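Local coordinates for N-isopropylammelide isopropylaminohydrolase (PDB 6NBO), which belongs to the amidohydrolase family of TIM-barrel metal-dependent enzymes and holds zinc ions in its barrel, at residues A[289-301]-A[339-352]. Numbering follows the deposited sequence.
Sequences VLACRAAGVTVIG and VALECVTHGAARGC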
loop_
_atom_site.group_PDB
_atom_site.type_symbol
_atom_site.label_atom_id
_atom_site.label_comp_id
_atom_site.label_asym_id
_atom_site.label_seq_id
_atom_site.Cartn_x
_atom_site.Cartn_y
_atom_site.Cartn_z
ATOM N N VAL A 289 1.082 -6.907 14.842
ATOM C CA VAL A 289 0.654 -5.518 14.698
ATOM C C VAL A 289 0.702 -4.798 16.041
ATOM O O VAL A 289 1.183 -3.660 16.136
ATOM C CB VAL A 289 -0.748 -5.462 14.064
ATOM C CG1 VAL A 289 -1.307 -4.068 14.146
ATOM C CG2 VAL A 289 -0.672 -5.916 12.613
ATOM N N LEU A 290 0.242 -5.457 17.110
ATOM C CA LEU A 290 0.262 -4.805 18.418
ATOM C C LEU A 290 1.681 -4.614 18.954
ATOM O O LEU A 290 1.942 -3.633 19.657
ATOM C CB LEU A 290 -0.588 -5.597 19.416
ATOM C CG LEU A 290 -2.076 -5.594 19.042
ATOM C CD1 LEU A 290 -2.903 -6.250 20.126
ATOM C CD2 LEU A 290 -2.560 -4.175 18.786
ATOM N N ALA A 291 2.608 -5.529 18.658
ATOM C CA ALA A 291 3.988 -5.311 19.093
ATOM C C ALA A 291 4.615 -4.127 18.368
ATOM O O ALA A 291 5.317 -3.313 18.984
ATOM C CB ALA A 291 4.831 -6.570 18.884
ATOM N N CYS A 292 4.392 -4.019 17.054
ATOM C CA CYS A 292 4.848 -2.840 16.326
ATOM C C CYS A 292 4.264 -1.570 16.928
ATOM O O CYS A 292 4.990 -0.607 17.209
ATOM C CB CYS A 292 4.465 -2.953 14.849
ATOM S SG CYS A 292 5.258 -4.329 14.027
ATOM N N ARG A 293 2.949 -1.562 17.141
ATOM C CA ARG A 293 2.272 -0.388 17.682
ATOM C C ARG A 293 2.847 0.001 19.036
ATOM O O ARG A 293 3.129 1.177 19.290
ATOM C CB ARG A 293 0.776 -0.682 17.792
ATOM C CG ARG A 293 -0.067 0.436 18.367
ATOM C CD ARG A 293 -1.532 -0.006 18.494
ATOM N NE ARG A 293 -2.439 1.124 18.685
ATOM C CZ ARG A 293 -2.862 1.912 17.697
ATOM N NH1 ARG A 293 -2.456 1.697 16.446
ATOM N NH2 ARG A 293 -3.688 2.921 17.958
ATOM N N ALA A 294 3.048 -0.985 19.911
ATOM C CA ALA A 294 3.580 -0.702 21.238
ATOM C C ALA A 294 4.988 -0.140 21.161
ATOM O O ALA A 294 5.387 0.659 22.014
ATOM C CB ALA A 294 3.550 -1.969 22.093
ATOM N N ALA A 295 5.757 -0.531 20.146
ATOM C CA ALA A 295 7.113 -0.023 19.994
ATOM C C ALA A 295 7.160 1.303 19.257
ATOM O O ALA A 295 8.235 1.900 19.163
ATOM C CB ALA A 295 7.994 -1.048 19.261
ATOM N N GLY A 296 6.037 1.780 18.735
ATOM C CA GLY A 296 6.043 3.016 17.986
ATOM C C GLY A 296 6.345 2.855 16.513
ATOM O O GLY A 296 6.737 3.832 15.867
ATOM N N VAL A 297 6.176 1.656 15.965
ATOM C CA VAL A 297 6.446 1.378 14.557
ATOM C C VAL A 297 5.131 1.457 13.794
ATOM O O VAL A 297 4.161 0.779 14.143
ATOM C CB VAL A 297 7.114 0.004 14.373
ATOM C CG1 VAL A 297 7.275 -0.314 12.875
ATOM C CG2 VAL A 297 8.466 -0.026 15.055
ATOM N N THR A 298 5.093 2.281 12.755
ATOM C CA THR A 298 3.904 2.369 11.915
ATOM C C THR A 298 3.721 1.103 11.087
ATOM O O THR A 298 4.673 0.590 10.491
ATOM C CB THR A 298 4.015 3.568 10.987
ATOM O OG1 THR A 298 4.128 4.750 11.780
ATOM C CG2 THR A 298 2.781 3.670 10.074
ATOM N N VAL A 299 2.484 0.608 11.026
ATOM C CA VAL A 299 2.154 -0.601 10.275
ATOM C C VAL A 299 1.325 -0.218 9.053
ATOM O O VAL A 299 0.292 0.452 9.176
ATOM C CB VAL A 299 1.412 -1.635 11.139
ATOM C CG1 VAL A 299 1.082 -2.876 10.301
ATOM C CG2 VAL A 299 2.278 -2.042 12.330
ATOM N N ILE A 300 1.785 -0.660 7.881
ATOM C CA ILE A 300 1.131 -0.451 6.589
ATOM C C ILE A 300 0.508 -1.772 6.151
ATOM O O ILE A 300 1.193 -2.799 6.114
ATOM C CB ILE A 300 2.151 0.028 5.535
ATOM C CG1 ILE A 300 2.884 1.298 5.997
ATOM C CG2 ILE A 300 1.458 0.240 4.177
ATOM C CD1 ILE A 300 4.147 1.588 5.190
ATOM N N GLY A 301 -0.773 -1.754 5.804
ATOM C CA GLY A 301 -1.414 -2.947 5.272
ATOM C C GLY A 301 -1.308 -3.009 3.753
ATOM O O GLY A 301 -1.258 -1.989 3.076
ATOM N N VAL A 339 -7.680 -0.858 15.023
ATOM C CA VAL A 339 -6.243 -0.857 14.770
ATOM C C VAL A 339 -5.954 -1.463 13.406
ATOM O O VAL A 339 -5.108 -0.968 12.653
ATOM C CB VAL A 339 -5.491 -1.605 15.887
ATOM C CG1 VAL A 339 -4.038 -1.829 15.473
ATOM C CG2 VAL A 339 -5.572 -0.832 17.187
ATOM N N ALA A 340 -6.658 -2.543 13.060
ATOM C CA ALA A 340 -6.462 -3.128 11.738
ATOM C C ALA A 340 -6.912 -2.164 10.648
ATOM O O ALA A 340 -6.237 -2.017 9.621
ATOM C CB ALA A 340 -7.207 -4.464 11.628
ATOM N N LEU A 341 -8.030 -1.469 10.867
ATOM C CA LEU A 341 -8.483 -0.479 9.887
ATOM C C LEU A 341 -7.472 0.657 9.734
ATOM O O LEU A 341 -7.284 1.189 8.631
ATOM C CB LEU A 341 -9.853 0.068 10.298
ATOM C CG LEU A 341 -10.489 1.135 9.393
ATOM C CD1 LEU A 341 -10.750 0.554 8.002
ATOM C CD2 LEU A 341 -11.788 1.651 10.012
ATOM N N GLU A 342 -6.813 1.044 10.828
ATOM C CA GLU A 342 -5.757 2.048 10.737
ATOM C C GLU A 342 -4.650 1.636 9.760
ATOM O O GLU A 342 -4.050 2.499 9.105
ATOM C CB GLU A 342 -5.179 2.308 12.136
ATOM C CG GLU A 342 -4.179 3.443 12.174
ATOM C CD GLU A 342 -3.623 3.727 13.569
ATOM O OE1 GLU A 342 -3.642 2.821 14.434
ATOM O OE2 GLU A 342 -3.151 4.866 13.784
ATOM N N CYS A 343 -4.372 0.330 9.635
ATOM C CA CYS A 343 -3.349 -0.153 8.708
ATOM C C CYS A 343 -3.678 0.108 7.238
ATOM O O CYS A 343 -2.769 0.046 6.401
ATOM C CB CYS A 343 -3.132 -1.662 8.889
ATOM S SG CYS A 343 -2.476 -2.093 10.518
ATOM N N VAL A 344 -4.946 0.335 6.888
ATOM C CA VAL A 344 -5.308 0.655 5.509
ATOM C C VAL A 344 -5.889 2.057 5.384
ATOM O O VAL A 344 -6.456 2.401 4.340
ATOM C CB VAL A 344 -6.268 -0.395 4.906
ATOM C CG1 VAL A 344 -5.692 -1.799 5.058
ATOM C CG2 VAL A 344 -7.683 -0.305 5.516
ATOM N N THR A 345 -5.748 2.883 6.427
ATOM C CA THR A 345 -6.133 4.288 6.358
ATOM C C THR A 345 -5.001 5.169 6.896
ATOM O O THR A 345 -3.971 5.316 6.231
ATOM C CB THR A 345 -7.459 4.540 7.100
ATOM O OG1 THR A 345 -7.412 3.984 8.424
ATOM C CG2 THR A 345 -8.644 3.892 6.335
ATOM N N HIS A 346 -5.175 5.779 8.075
ATOM C CA HIS A 346 -4.217 6.787 8.539
ATOM C C HIS A 346 -2.816 6.213 8.724
ATOM O O HIS A 346 -1.819 6.897 8.449
ATOM C CB HIS A 346 -4.697 7.414 9.850
ATOM C CG HIS A 346 -6.033 8.065 9.742
ATOM N ND1 HIS A 346 -7.211 7.356 9.826
ATOM C CD2 HIS A 346 -6.383 9.357 9.532
ATOM C CE1 HIS A 346 -8.232 8.183 9.681
ATOM N NE2 HIS A 346 -7.756 9.404 9.508
ATOM N N GLY A 347 -2.714 4.981 9.229
ATOM C CA GLY A 347 -1.399 4.385 9.433
ATOM C C GLY A 347 -0.685 4.099 8.124
ATOM O O GLY A 347 0.506 4.385 7.979
ATOM N N ALA A 348 -1.406 3.542 7.147
ATOM C CA ALA A 348 -0.819 3.327 5.826
ATOM C C ALA A 348 -0.388 4.642 5.192
ATOM O O ALA A 348 0.679 4.724 4.569
ATOM C CB ALA A 348 -1.823 2.620 4.910
ATOM N N ALA A 349 -1.220 5.681 5.310
ATOM C CA ALA A 349 -0.856 6.960 4.715
ATOM C C ALA A 349 0.382 7.539 5.392
ATOM O O ALA A 349 1.304 8.017 4.719
ATOM C CB ALA A 349 -2.037 7.938 4.794
ATOM N N ARG A 350 0.417 7.517 6.729
ATOM C CA ARG A 350 1.595 7.975 7.461
ATOM C C ARG A 350 2.827 7.166 7.060
ATOM O O ARG A 350 3.885 7.723 6.740
ATOM C CB ARG A 350 1.334 7.850 8.966
ATOM C CG ARG A 350 2.178 8.722 9.870
ATOM C CD ARG A 350 1.886 8.415 11.353
ATOM N NE ARG A 350 0.462 8.162 11.605
ATOM C CZ ARG A 350 -0.034 7.006 12.040
ATOM N NH1 ARG A 350 -1.345 6.878 12.233
ATOM N NH2 ARG A 350 0.775 5.980 12.300
ATOM N N GLY A 351 2.699 5.843 7.066
ATOM C CA GLY A 351 3.839 4.997 6.753
ATOM C C GLY A 351 4.373 5.224 5.353
ATOM O O GLY A 351 5.583 5.216 5.140
ATOM N N CYS A 352 3.481 5.420 4.377
ATOM C CA CYS A 352 3.910 5.601 2.992
ATOM C C CYS A 352 4.256 7.039 2.642
ATOM O O CYS A 352 4.767 7.287 1.545
ATOM C CB CYS A 352 2.814 5.125 2.021
ATOM S SG CYS A 352 2.521 3.344 2.070
HETATM O O HOH W 1 0.485 2.877 12.635
#
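In the TIM barrel of this amidohydrolase, strand 299-301 and the two helices of residues 339-352, with the turn that joins them, illustrate how a barrel strand is tied to the helices that pack across it. At the centre, Gly301 N donates to Cys343 O (2.8 Å, 154° at the hydrogen), a carbonyl in the type I turn running from Glu342 to Thr345. Cys343 SG lies 3.6 Å from Val299 CG1, while Val289 CG1 packs on Val339 CG1 at 3.8 Å. Towards solvent, the extended Arg293 crosses Glu342 at about a right angle; in a salt bridge, Arg293 NH1 meets the syn side of Glu342 OE1 at 2.6 Å, the two flat groups turned 62° apart, and Val339 CG2 lies over the centre of one guanidinium face. Glu342 OE2 takes Arg350 NH1 on its anti side (3.1 Å), a second salt bridge that makes a network of the three and probably offsets the arginines' like charges. A water bound by Arg350 NH2 also receives a weak bond from Val299 N. Gly351 has no CB to collide with Ile300 CG1, and Ile300 CD1 rests 3.6 Å from Gly351 C; with CG2 anti to the backbone N (chi1 -56°), Ile300 turns that methyl to Ala348 CB and Cys352 SG. Strand 299-301 pairs in parallel with strand 275-278, Gly301 and Val344 make backbone hydrogen bonds with Gly64 and Val62, and helix 318-328 packs on Val289 and Ala340.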